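Local coordinates for inactive dihydroorotase-like domain (Chaetomium thermophilum, PDB 5NNL), which has no assigned function and, as its family suggests, probably keeps an amidohydrolase-type alpha/beta barrel with added antiparallel strands, at residues Y182-L186 with W298-A302; L210-F216 with Y259-L264; V156-I162 with E201-L206; A36-S40 with I239-L243. All blocks are in the same frame, centred on the assembly; numbering follows the deposited sequence. Where two conformers were deposited one is given.

Interaction 1. Residues Y182-L186 with W298-A302; sequences YSLFL and WSPFA
Tyr182 reaches from the first turn of the short helix 181-185 into the angle between Pro300 and Phe301. At CB and the near part of its ring it meets neither residue; the contact starts at CE1, which lies 4.1 Å from Phe301 CE2. Here the edge of Phe301 is turned toward the face of Tyr182 in an offset edge-to-face pair, with centroids 6.0 Å apart and planes at 71°. The CE2 half of the ring meets the proline obliquely, on the same side of its plane as Phe301, Tyr182 CE2 being 3.8 Å from Pro300 CG. The tip comes closest of all, with OH 3.3 Å from Pro300 CD. That carbon is no polar partner, and the hydroxyl is instead hydrogen-bonded to Asp241.

Leu186 widens the apolar patch by dividing its branches. CD1 touches Pro300 CG at 3.8 Å, the two side chains crossing at about a right angle, while CD2 lies 3.9 Å from Phe301 CZ. Phe301 has CG anti to its own carbonyl carbon (chi1 -57°), which brings the CE2-CZ edge of the ring to Tyr182 and Leu186, and Phe185 CB also meets its CZ.

Ser299 to Ala302 form a type I turn, and Phe301 N donates to Ser299 OG at 3.1 Å and 161°, an ST turn; Ser299 OG, like Tyr182 OH, is also bonded to Asp241.

No hydrogen bond spans the two segments. Apolar packing joins helix 181-185 to the loop between strands 281-291 and 305-315, with Leu245 of helix 242-251 against Tyr182, Phe185 and Phe301.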
loop_
_atom_site.group_PDB
_atom_site.type_symbol
_atom_site.label_atom_id
_atom_site.label_comp_id
_atom_site.label_asym_id
_atom_site.label_seq_id
_atom_site.Cartn_x
_atom_site.Cartn_y
_atom_site.Cartn_z
ATOM N N TYR A 182 -4.773 -0.171 -9.165
ATOM C CA TYR A 182 -5.842 0.419 -9.966
ATOM C C TYR A 182 -5.303 1.419 -10.980
ATOM O O TYR A 182 -5.877 1.569 -12.065
ATOM C CB TYR A 182 -6.867 1.114 -9.067
ATOM C CG TYR A 182 -7.993 0.240 -8.547
ATOM C CD1 TYR A 182 -7.971 -1.143 -8.693
ATOM C CD2 TYR A 182 -9.088 0.812 -7.912
ATOM C CE1 TYR A 182 -9.007 -1.925 -8.213
ATOM C CE2 TYR A 182 -10.123 0.041 -7.432
ATOM C CZ TYR A 182 -10.082 -1.322 -7.582
ATOM O OH TYR A 182 -11.125 -2.072 -7.093
ATOM N N SER A 183 -4.214 2.118 -10.646
ATOM C CA SER A 183 -3.662 3.113 -11.558
ATOM C C SER A 183 -3.292 2.510 -12.908
ATOM O O SER A 183 -3.321 3.212 -13.926
ATOM C CB SER A 183 -2.431 3.775 -10.939
ATOM O OG SER A 183 -2.770 4.552 -9.806
ATOM N N LEU A 184 -2.923 1.228 -12.941
ATOM C CA LEU A 184 -2.514 0.602 -14.193
ATOM C C LEU A 184 -3.690 0.163 -15.054
ATOM O O LEU A 184 -3.496 -0.109 -16.244
ATOM C CB LEU A 184 -1.619 -0.608 -13.911
ATOM C CG LEU A 184 -0.227 -0.346 -13.324
ATOM C CD1 LEU A 184 0.564 -1.640 -13.251
ATOM C CD2 LEU A 184 0.545 0.696 -14.127
ATOM N N PHE A 185 -4.898 0.098 -14.493
ATOM C CA PHE A 185 -6.053 -0.432 -15.203
ATOM C C PHE A 185 -7.243 0.517 -15.226
ATOM O O PHE A 185 -8.293 0.154 -15.770
ATOM C CB PHE A 185 -6.470 -1.770 -14.583
ATOM C CG PHE A 185 -5.358 -2.767 -14.522
ATOM C CD1 PHE A 185 -5.052 -3.543 -15.623
ATOM C CD2 PHE A 185 -4.610 -2.922 -13.365
ATOM C CE1 PHE A 185 -4.025 -4.453 -15.577
ATOM C CE2 PHE A 185 -3.579 -3.837 -13.309
ATOM C CZ PHE A 185 -3.286 -4.604 -14.417
ATOM N N LEU A 186 -7.111 1.717 -14.655
ATOM C CA LEU A 186 -8.134 2.753 -14.718
ATOM C C LEU A 186 -7.463 4.084 -15.013
ATOM O O LEU A 186 -6.415 4.393 -14.438
ATOM C CB LEU A 186 -8.924 2.868 -13.408
ATOM C CG LEU A 186 -9.719 1.646 -12.954
ATOM C CD1 LEU A 186 -10.163 1.835 -11.518
ATOM C CD2 LEU A 186 -10.918 1.407 -13.852
ATOM N N TRP A 298 -18.018 -3.208 -3.480
ATOM C CA TRP A 298 -18.065 -2.516 -4.758
ATOM C C TRP A 298 -16.720 -2.623 -5.462
ATOM O O TRP A 298 -15.663 -2.618 -4.825
ATOM C CB TRP A 298 -18.431 -1.043 -4.573
ATOM C CG TRP A 298 -18.372 -0.284 -5.866
ATOM C CD1 TRP A 298 -19.343 -0.223 -6.825
ATOM C CD2 TRP A 298 -17.276 0.502 -6.356
ATOM N NE1 TRP A 298 -18.923 0.557 -7.876
ATOM C CE2 TRP A 298 -17.658 1.014 -7.613
ATOM C CE3 TRP A 298 -16.011 0.824 -5.854
ATOM C CZ2 TRP A 298 -16.823 1.831 -8.372
ATOM C CZ3 TRP A 298 -15.183 1.638 -6.609
ATOM C CH2 TRP A 298 -15.593 2.130 -7.856
ATOM N N SER A 299 -16.765 -2.719 -6.790
ATOM C CA SER A 299 -15.562 -2.779 -7.593
ATOM C C SER A 299 -15.851 -2.111 -8.928
ATOM O O SER A 299 -16.936 -2.320 -9.489
ATOM C CB SER A 299 -15.097 -4.221 -7.822
ATOM O OG SER A 299 -14.067 -4.271 -8.794
ATOM N N PRO A 300 -14.922 -1.308 -9.462
ATOM C CA PRO A 300 -15.109 -0.786 -10.826
ATOM C C PRO A 300 -15.100 -1.866 -11.890
ATOM O O PRO A 300 -15.395 -1.565 -13.053
ATOM C CB PRO A 300 -13.926 0.175 -11.002
ATOM C CG PRO A 300 -12.896 -0.305 -10.039
ATOM C CD PRO A 300 -13.653 -0.853 -8.867
ATOM N N PHE A 301 -14.771 -3.107 -11.532
ATOM C CA PHE A 301 -14.758 -4.224 -12.464
ATOM C C PHE A 301 -15.866 -5.232 -12.179
ATOM O O PHE A 301 -15.827 -6.345 -12.711
ATOM C CB PHE A 301 -13.397 -4.920 -12.424
ATOM C CG PHE A 301 -12.246 -4.012 -12.732
ATOM C CD1 PHE A 301 -11.918 -3.708 -14.041
ATOM C CD2 PHE A 301 -11.489 -3.463 -11.712
ATOM C CE1 PHE A 301 -10.859 -2.872 -14.326
ATOM C CE2 PHE A 301 -10.429 -2.626 -11.991
ATOM C CZ PHE A 301 -10.113 -2.330 -13.299
ATOM N N ALA A 302 -16.843 -4.871 -11.347
ATOM C CA ALA A 302 -17.939 -5.780 -11.033
ATOM C C ALA A 302 -18.572 -6.310 -12.313
ATOM O O ALA A 302 -18.803 -5.563 -13.266
ATOM C CB ALA A 302 -18.993 -5.070 -10.179
#

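Interaction 2. Residues L210-F216 with Y259-L264; sequences LPIIDVF and YVKTRL
The Phe216 ring carries Arg263 CG over one face, 4.2 Å from its centroid and 18° off the normal, a CH-pi contact. Tyr259 comes to the same ring obliquely, its CE1 3.5 Å from Phe216 CZ. One face of the Tyr259 ring is covered by Arg263 CD, while Leu210 O and Phe216 CE2 lie at its edge. The Arg263 guanidinium has Tyr259 CE2 over the centre of one face, with Ile213 O, Pro211 O and Thr262 OG1 around its rim.

Two nitrogens of that rim grip a single acceptor side-on: Arg263 NE donates to Ile213 O at 2.7 Å and Arg263 NH2 to the same Ile213 O at 2.8 Å. Arg263 NH1 donates to Thr262 OG1, so bonds on both flanks fix the rotation of the group. The bend at chi2 (53°) turns the chain from the face of Phe216 across that of Tyr259, toward Ile213 O. Tyr259 OH donates to Leu210 O at 2.6 Å.

Backbone joins backbone where Phe216 N donates to Arg263 O at 3.0 Å and 167°. Helix 257-271 thus bonds strand 215-217, and through Leu264 also Ile10 of strand 3-11. Strand 215-217 itself pairs in parallel with strand 175-180, Val215 bonding Val179.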
loop_
_atom_site.group_PDB
_atom_site.type_symbol
_atom_site.label_atom_id
_atom_site.label_comp_id
_atom_site.label_asym_id
_atom_site.label_seq_id
_atom_site.Cartn_x
_atom_site.Cartn_y
_atom_site.Cartn_z
ATOM N N LEU A 210 7.916 0.023 -15.875
ATOM C CA LEU A 210 7.829 -1.067 -14.909
ATOM C C LEU A 210 9.165 -1.429 -14.265
ATOM O O LEU A 210 9.170 -1.740 -13.065
ATOM C CB LEU A 210 7.206 -2.300 -15.579
ATOM C CG LEU A 210 5.727 -2.169 -15.945
ATOM C CD1 LEU A 210 5.268 -3.385 -16.743
ATOM C CD2 LEU A 210 4.867 -1.995 -14.717
ATOM N N PRO A 211 10.300 -1.434 -14.973
ATOM C CA PRO A 211 11.582 -1.660 -14.279
ATOM C C PRO A 211 11.861 -0.638 -13.193
ATOM O O PRO A 211 12.527 -0.960 -12.199
ATOM C CB PRO A 211 12.614 -1.569 -15.415
ATOM C CG PRO A 211 11.845 -1.908 -16.644
ATOM C CD PRO A 211 10.473 -1.352 -16.431
ATOM N N ILE A 212 11.360 0.587 -13.353
ATOM C CA ILE A 212 11.589 1.644 -12.374
ATOM C C ILE A 212 10.676 1.484 -11.169
ATOM O O ILE A 212 11.012 1.930 -10.068
ATOM C CB ILE A 212 11.390 3.019 -13.041
ATOM C CG1 ILE A 212 12.345 3.185 -14.229
ATOM C CG2 ILE A 212 11.542 4.162 -12.029
ATOM C CD1 ILE A 212 13.792 2.826 -13.946
ATOM N N ILE A 213 9.513 0.870 -11.351
ATOM C CA ILE A 213 8.556 0.706 -10.265
ATOM C C ILE A 213 8.977 -0.507 -9.444
ATOM O O ILE A 213 9.034 -1.629 -9.957
ATOM C CB ILE A 213 7.130 0.554 -10.811
ATOM C CG1 ILE A 213 6.805 1.719 -11.755
ATOM C CG2 ILE A 213 6.127 0.499 -9.671
ATOM C CD1 ILE A 213 5.514 1.564 -12.521
ATOM N N ASP A 214 9.286 -0.278 -8.171
ATOM C CA ASP A 214 9.792 -1.329 -7.298
ATOM C C ASP A 214 8.681 -2.136 -6.642
ATOM O O ASP A 214 8.867 -3.331 -6.387
ATOM C CB ASP A 214 10.686 -0.715 -6.215
ATOM C CG ASP A 214 11.848 0.069 -6.798
ATOM O OD1 ASP A 214 12.780 -0.555 -7.351
ATOM O OD2 ASP A 214 11.815 1.316 -6.734
ATOM N N VAL A 215 7.524 -1.520 -6.390
ATOM C CA VAL A 215 6.485 -2.111 -5.557
ATOM C C VAL A 215 5.109 -1.805 -6.132
ATOM O O VAL A 215 4.867 -0.729 -6.685
ATOM C CB VAL A 215 6.579 -1.587 -4.105
ATOM C CG1 VAL A 215 5.426 -2.112 -3.248
ATOM C CG2 VAL A 215 7.915 -1.954 -3.488
ATOM N N PHE A 216 4.199 -2.765 -5.986
ATOM C CA PHE A 216 2.776 -2.531 -6.175
ATOM C C PHE A 216 2.116 -2.396 -4.811
ATOM O O PHE A 216 2.426 -3.151 -3.884
ATOM C CB PHE A 216 2.108 -3.676 -6.944
ATOM C CG PHE A 216 2.418 -3.704 -8.417
ATOM C CD1 PHE A 216 2.470 -2.539 -9.164
ATOM C CD2 PHE A 216 2.637 -4.910 -9.056
ATOM C CE1 PHE A 216 2.746 -2.582 -10.515
ATOM C CE2 PHE A 216 2.911 -4.957 -10.404
ATOM C CZ PHE A 216 2.965 -3.798 -11.135
ATOM N N TYR A 259 7.830 -10.840 -11.839
ATOM C CA TYR A 259 7.650 -9.407 -11.634
ATOM C C TYR A 259 6.593 -9.148 -10.568
ATOM O O TYR A 259 6.822 -8.394 -9.617
ATOM C CB TYR A 259 7.265 -8.719 -12.947
ATOM C CG TYR A 259 7.200 -7.218 -12.807
ATOM C CD1 TYR A 259 6.044 -6.595 -12.354
ATOM C CD2 TYR A 259 8.298 -6.425 -13.104
ATOM C CE1 TYR A 259 5.977 -5.226 -12.210
ATOM C CE2 TYR A 259 8.242 -5.048 -12.966
ATOM C CZ TYR A 259 7.076 -4.455 -12.515
ATOM O OH TYR A 259 7.001 -3.091 -12.368
ATOM N N VAL A 260 5.428 -9.776 -10.711
ATOM C CA VAL A 260 4.366 -9.619 -9.725
ATOM C C VAL A 260 4.861 -10.026 -8.342
ATOM O O VAL A 260 4.619 -9.332 -7.347
ATOM C CB VAL A 260 3.130 -10.431 -10.148
ATOM C CG1 VAL A 260 2.061 -10.374 -9.085
ATOM C CG2 VAL A 260 2.592 -9.901 -11.472
ATOM N N LYS A 261 5.561 -11.161 -8.258
ATOM C CA LYS A 261 6.049 -11.625 -6.962
ATOM C C LYS A 261 7.010 -10.616 -6.346
ATOM O O LYS A 261 6.885 -10.263 -5.168
ATOM C CB LYS A 261 6.727 -12.989 -7.097
ATOM C CG LYS A 261 7.121 -13.594 -5.749
ATOM C CD LYS A 261 7.736 -14.982 -5.879
ATOM C CE LYS A 261 9.226 -14.917 -6.170
ATOM N NZ LYS A 261 10.017 -14.495 -4.979
ATOM N N THR A 262 7.976 -10.134 -7.131
ATOM C CA THR A 262 8.943 -9.183 -6.591
ATOM C C THR A 262 8.260 -7.892 -6.157
ATOM O O THR A 262 8.660 -7.276 -5.163
ATOM C CB THR A 262 10.036 -8.880 -7.619
ATOM O OG1 THR A 262 9.438 -8.427 -8.838
ATOM C CG2 THR A 262 10.894 -10.107 -7.892
ATOM N N ARG A 263 7.227 -7.464 -6.884
ATOM C CA ARG A 263 6.549 -6.216 -6.560
ATOM C C ARG A 263 5.579 -6.350 -5.391
ATOM O O ARG A 263 5.177 -5.327 -4.824
ATOM C CB ARG A 263 5.817 -5.686 -7.797
ATOM C CG ARG A 263 6.653 -4.724 -8.630
ATOM C CD ARG A 263 8.011 -5.307 -8.993
ATOM N NE ARG A 263 8.875 -4.316 -9.623
ATOM C CZ ARG A 263 10.082 -4.581 -10.111
ATOM N NH1 ARG A 263 10.569 -5.811 -10.052
ATOM N NH2 ARG A 263 10.799 -3.616 -10.667
ATOM N N LEU A 264 5.204 -7.572 -5.013
ATOM C CA LEU A 264 4.299 -7.799 -3.892
ATOM C C LEU A 264 4.938 -8.615 -2.775
ATOM O O LEU A 264 4.235 -9.033 -1.845
ATOM C CB LEU A 264 3.015 -8.481 -4.378
ATOM C CG LEU A 264 2.054 -7.593 -5.172
ATOM C CD1 LEU A 264 0.860 -8.392 -5.674
ATOM C CD2 LEU A 264 1.579 -6.399 -4.339
#

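Interaction 3. Residues V156-I162 with E201-L206; sequences VTTKDDI and EDQEAL
Lys159 lies with the base of its side chain against Ala205, its CB 3.6 Å from Ala205 CB. From there the extended chain runs on past the helix to NZ, which forms a salt bridge with Glu201 OE2 at 3.1 Å, approaching nearly along the C-O axis of that oxygen.

Asp202 supplies the firmer polar link. Its OD1 accepts from Lys159 N at 2.9 Å in an almost straight bond (177° at the hydrogen), although the donor stands above the carboxylate plane, 53° out of it. A water donates to the same OD1 and accepts from Asp160 N, so one carboxylate oxygen serves two successive amides of the first helical turn, one of them indirectly. A negative group here would probably be favoured by the helix N-terminus. The next amide, Asp161 N, is capped by Thr158 OG1 at 3.0 Å, the hydroxyl placed by a chi1 of 64°, which sets it between the backbone N and the carbonyl carbon.

Away from the charges, Leu206 CD2 approaches Ile162 CB and Val156 CG1, both at a loose 4.4 Å. The contact thus seats the start of helix 159-170 against helix 200-207, with Cys177 of strand 175-180 touching both Val156 and Ile162.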
loop_
_atom_site.group_PDB
_atom_site.type_symbol
_atom_site.label_atom_id
_atom_site.label_comp_id
_atom_site.label_asym_id
_atom_site.label_seq_id
_atom_site.Cartn_x
_atom_site.Cartn_y
_atom_site.Cartn_z
ATOM N N VAL A 156 2.633 6.681 -7.222
ATOM C CA VAL A 156 3.045 7.442 -8.393
ATOM C C VAL A 156 1.995 7.278 -9.484
ATOM O O VAL A 156 1.484 6.177 -9.727
ATOM C CB VAL A 156 4.437 7.002 -8.877
ATOM C CG1 VAL A 156 4.874 7.847 -10.071
ATOM C CG2 VAL A 156 5.462 7.124 -7.744
ATOM N N THR A 157 1.658 8.390 -10.139
ATOM C CA THR A 157 0.574 8.421 -11.111
ATOM C C THR A 157 0.923 9.109 -12.426
ATOM O O THR A 157 0.250 8.837 -13.426
ATOM C CB THR A 157 -0.659 9.123 -10.516
ATOM O OG1 THR A 157 -0.940 8.593 -9.212
ATOM C CG2 THR A 157 -1.880 8.914 -11.401
ATOM N N THR A 158 1.934 9.973 -12.473
ATOM C CA THR A 158 2.175 10.802 -13.644
ATOM C C THR A 158 3.457 10.411 -14.368
ATOM O O THR A 158 4.409 9.898 -13.774
ATOM C CB THR A 158 2.257 12.285 -13.266
ATOM O OG1 THR A 158 3.392 12.504 -12.419
ATOM C CG2 THR A 158 0.985 12.733 -12.553
ATOM N N LYS A 159 3.457 10.680 -15.676
ATOM C CA LYS A 159 4.667 10.563 -16.483
ATOM C C LYS A 159 5.788 11.421 -15.911
ATOM O O LYS A 159 6.933 10.970 -15.784
ATOM C CB LYS A 159 4.348 10.980 -17.919
ATOM C CG LYS A 159 5.524 10.997 -18.865
ATOM C CD LYS A 159 5.078 11.461 -20.244
ATOM C CE LYS A 159 6.116 11.168 -21.297
ATOM N NZ LYS A 159 5.724 11.733 -22.626
ATOM N N ASP A 160 5.475 12.674 -15.574
ATOM C CA ASP A 160 6.487 13.593 -15.063
ATOM C C ASP A 160 7.179 13.028 -13.826
ATOM O O ASP A 160 8.408 13.077 -13.710
ATOM C CB ASP A 160 5.847 14.946 -14.739
ATOM C CG ASP A 160 5.398 15.706 -15.982
ATOM O OD1 ASP A 160 5.933 15.445 -17.080
ATOM O OD2 ASP A 160 4.517 16.583 -15.853
ATOM N N ASP A 161 6.400 12.488 -12.884
ATOM C CA ASP A 161 6.990 12.020 -11.633
ATOM C C ASP A 161 7.813 10.750 -11.842
ATOM O O ASP A 161 8.911 10.621 -11.285
ATOM C CB ASP A 161 5.898 11.797 -10.580
ATOM C CG ASP A 161 5.428 13.099 -9.929
ATOM O OD1 ASP A 161 5.958 14.177 -10.269
ATOM O OD2 ASP A 161 4.527 13.042 -9.069
ATOM N N ILE A 162 7.322 9.806 -12.650
ATOM C CA ILE A 162 8.069 8.561 -12.817
ATOM C C ILE A 162 9.370 8.817 -13.564
ATOM O O ILE A 162 10.369 8.124 -13.336
ATOM C CB ILE A 162 7.214 7.483 -13.516
ATOM C CG1 ILE A 162 7.805 6.085 -13.281
ATOM C CG2 ILE A 162 7.105 7.735 -15.022
ATOM C CD1 ILE A 162 7.775 5.619 -11.829
ATOM N N GLU A 201 -2.087 9.024 -21.145
ATOM C CA GLU A 201 -0.654 9.174 -21.382
ATOM C C GLU A 201 0.147 8.872 -20.122
ATOM O O GLU A 201 1.210 8.245 -20.195
ATOM C CB GLU A 201 -0.337 10.584 -21.878
ATOM C CG GLU A 201 1.167 10.861 -21.958
ATOM C CD GLU A 201 1.518 12.040 -22.850
ATOM O OE1 GLU A 201 0.602 12.622 -23.468
ATOM O OE2 GLU A 201 2.718 12.379 -22.933
ATOM N N ASP A 202 -0.335 9.322 -18.962
ATOM C CA ASP A 202 0.331 8.980 -17.711
ATOM C C ASP A 202 0.375 7.467 -17.527
ATOM O O ASP A 202 1.424 6.896 -17.213
ATOM C CB ASP A 202 -0.380 9.645 -16.527
ATOM C CG ASP A 202 -0.120 11.143 -16.442
ATOM O OD1 ASP A 202 0.943 11.602 -16.912
ATOM O OD2 ASP A 202 -0.984 11.857 -15.887
ATOM N N GLN A 203 -0.761 6.799 -17.744
ATOM C CA GLN A 203 -0.831 5.359 -17.523
ATOM C C GLN A 203 0.130 4.614 -18.444
ATOM O O GLN A 203 0.790 3.657 -18.022
ATOM C CB GLN A 203 -2.261 4.870 -17.734
ATOM C CG GLN A 203 -2.513 3.456 -17.250
ATOM C CD GLN A 203 -3.870 2.940 -17.678
ATOM O OE1 GLN A 203 -4.033 2.449 -18.792
ATOM N NE2 GLN A 203 -4.854 3.061 -16.801
ATOM N N GLU A 204 0.214 5.038 -19.705
ATOM C CA GLU A 204 1.151 4.405 -20.631
ATOM C C GLU A 204 2.584 4.610 -20.175
ATOM O O GLU A 204 3.420 3.700 -20.283
ATOM C CB GLU A 204 0.945 4.972 -22.038
ATOM C CG GLU A 204 1.769 4.293 -23.122
ATOM C CD GLU A 204 1.628 4.975 -24.471
ATOM O OE1 GLU A 204 0.503 5.402 -24.810
ATOM O OE2 GLU A 204 2.644 5.090 -25.188
ATOM N N ALA A 205 2.903 5.804 -19.663
ATOM C CA ALA A 205 4.235 6.044 -19.128
ATOM C C ALA A 205 4.536 5.106 -17.964
ATOM O O ALA A 205 5.682 4.675 -17.794
ATOM C CB ALA A 205 4.371 7.503 -18.696
ATOM N N LEU A 206 3.521 4.763 -17.168
ATOM C CA LEU A 206 3.725 3.835 -16.061
ATOM C C LEU A 206 4.048 2.434 -16.571
ATOM O O LEU A 206 4.976 1.780 -16.080
ATOM C CB LEU A 206 2.486 3.808 -15.164
ATOM C CG LEU A 206 2.120 5.106 -14.436
ATOM C CD1 LEU A 206 0.842 4.912 -13.640
ATOM C CD2 LEU A 206 3.249 5.573 -13.527
HETATM O O HOH W 1 2.603 13.933 -16.455
#

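Interaction 4. Residues A36-S40 with I239-L243; sequences AAGYS and IADAL
Ala37 and Ile239 make the close part of this contact: Ala37 CB sits 3.7 Å from Ile239 O and 3.9 Å from Ile239 CG2. Tyr39 adds to it edge-on, its CE2 3.8 Å from Ile239 O, which lies near the plane of the ring. Having CG anti to the carbonyl carbon (chi1 -54°), the tyrosine extends along the 239-243 segment, and its OH comes to 3.7 Å from Ala242 CB.

Direct packing gives way to a bridging water beyond the ring. No hydrogen bond joins the segments directly; the water pairs with Tyr39 OH at 2.8 Å, donates to Ile239 O at 2.6 Å and accepts from Leu243 N at 2.9 Å. It therefore satisfies an amide at the start of helix 242-251 and ties that helix to the tyrosine. Looser still is Ala240, an exposed residue whose backbone merely flanks Ala37.

Gly38, at phi 106°, ends helix 26-37 in a Schellman motif and turns the chain into strand 39-44. The contact joins this helix-to-strand corner to the segment leading into helix 242-251. Tyr39 also touches Leu9 and Asn11 of strand 3-11, while Leu243 touches Leu9 and also Val260 and Leu264 of helix 257-271.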
loop_
_atom_site.group_PDB
_atom_site.type_symbol
_atom_site.label_atom_id
_atom_site.label_comp_id
_atom_site.label_asym_id
_atom_site.label_seq_id
_atom_site.Cartn_x
_atom_site.Cartn_y
_atom_site.Cartn_z
ATOM N N ALA A 36 -7.347 -13.172 3.155
ATOM C CA ALA A 36 -8.140 -13.887 2.163
ATOM C C ALA A 36 -7.647 -13.618 0.746
ATOM O O ALA A 36 -7.843 -14.448 -0.148
ATOM C CB ALA A 36 -9.612 -13.497 2.287
ATOM N N ALA A 37 -7.018 -12.469 0.516
ATOM C CA ALA A 37 -6.495 -12.136 -0.800
ATOM C C ALA A 37 -5.059 -12.597 -1.004
ATOM O O ALA A 37 -4.537 -12.462 -2.116
ATOM C CB ALA A 37 -6.574 -10.623 -1.036
ATOM N N GLY A 38 -4.412 -13.126 0.034
ATOM C CA GLY A 38 -3.047 -13.603 -0.065
ATOM C C GLY A 38 -2.013 -12.715 0.591
ATOM O O GLY A 38 -0.818 -13.023 0.505
ATOM N N TYR A 39 -2.424 -11.630 1.243
ATOM C CA TYR A 39 -1.496 -10.716 1.899
ATOM C C TYR A 39 -1.368 -11.119 3.364
ATOM O O TYR A 39 -2.301 -10.927 4.150
ATOM C CB TYR A 39 -1.978 -9.273 1.759
ATOM C CG TYR A 39 -2.249 -8.868 0.328
ATOM C CD1 TYR A 39 -1.205 -8.579 -0.543
ATOM C CD2 TYR A 39 -3.547 -8.788 -0.158
ATOM C CE1 TYR A 39 -1.446 -8.220 -1.859
ATOM C CE2 TYR A 39 -3.800 -8.425 -1.471
ATOM C CZ TYR A 39 -2.742 -8.144 -2.318
ATOM O OH TYR A 39 -2.976 -7.783 -3.630
ATOM N N SER A 40 -0.216 -11.682 3.730
ATOM C CA SER A 40 0.061 -12.054 5.112
ATOM C C SER A 40 0.759 -10.948 5.893
ATOM O O SER A 40 1.007 -11.118 7.091
ATOM C CB SER A 40 0.912 -13.329 5.155
ATOM O OG SER A 40 2.168 -13.131 4.526
ATOM N N ILE A 239 -9.230 -4.726 -2.298
ATOM C CA ILE A 239 -8.266 -5.686 -1.767
ATOM C C ILE A 239 -8.297 -6.988 -2.559
ATOM O O ILE A 239 -7.246 -7.524 -2.923
ATOM C CB ILE A 239 -8.509 -5.923 -0.268
ATOM C CG1 ILE A 239 -8.223 -4.635 0.510
ATOM C CG2 ILE A 239 -7.616 -7.059 0.252
ATOM C CD1 ILE A 239 -8.575 -4.704 1.980
ATOM N N ALA A 240 -9.488 -7.515 -2.841
ATOM C CA ALA A 240 -9.608 -8.762 -3.585
ATOM C C ALA A 240 -9.462 -8.575 -5.092
ATOM O O ALA A 240 -9.376 -9.575 -5.813
ATOM C CB ALA A 240 -10.954 -9.423 -3.273
ATOM N N ASP A 241 -9.419 -7.328 -5.573
ATOM C CA ASP A 241 -9.305 -7.031 -7.000
ATOM C C ASP A 241 -7.859 -6.998 -7.472
ATOM O O ASP A 241 -7.571 -7.345 -8.624
ATOM C CB ASP A 241 -9.932 -5.668 -7.305
ATOM C CG ASP A 241 -11.424 -5.737 -7.499
ATOM O OD1 ASP A 241 -11.981 -6.857 -7.464
ATOM O OD2 ASP A 241 -12.038 -4.665 -7.688
ATOM N N ALA A 242 -6.945 -6.555 -6.609
ATOM C CA ALA A 242 -5.635 -6.114 -7.072
ATOM C C ALA A 242 -4.872 -7.244 -7.751
ATOM O O ALA A 242 -4.442 -7.113 -8.904
ATOM C CB ALA A 242 -4.839 -5.543 -5.901
ATOM N N LEU A 243 -4.699 -8.363 -7.062
ATOM C CA LEU A 243 -3.841 -9.416 -7.590
ATOM C C LEU A 243 -4.443 -10.025 -8.854
ATOM O O LEU A 243 -3.717 -10.231 -9.836
ATOM C CB LEU A 243 -3.588 -10.484 -6.519
ATOM C CG LEU A 243 -2.667 -11.651 -6.877
ATOM C CD1 LEU A 243 -1.290 -11.155 -7.257
ATOM C CD2 LEU A 243 -2.582 -12.621 -5.700
HETATM O O HOH W 2 -5.527 -8.781 -4.364
#

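Interaction 4 is the buried contact of the set; the other three are partly buried. Interactions 1 and 4 lack direct hydrogen bonds between their segments, the first relying on apolar packing and the second adding a water. Interaction 2 instead uses an arginine and backbone carbonyls, and interaction 3 carries charge at a helix start. Helices 242-251 and 257-271 follow each other in the chain and connect interactions 4 and 2; helices 181-185 and 200-207 do the same for 1 and 3. Asp241 of the 239-243 segment bonds both Tyr182 and Ser299, linking interactions 4 and 1. Interactions 3 and 4 stay separate, their nearest atoms about 13 Å apart.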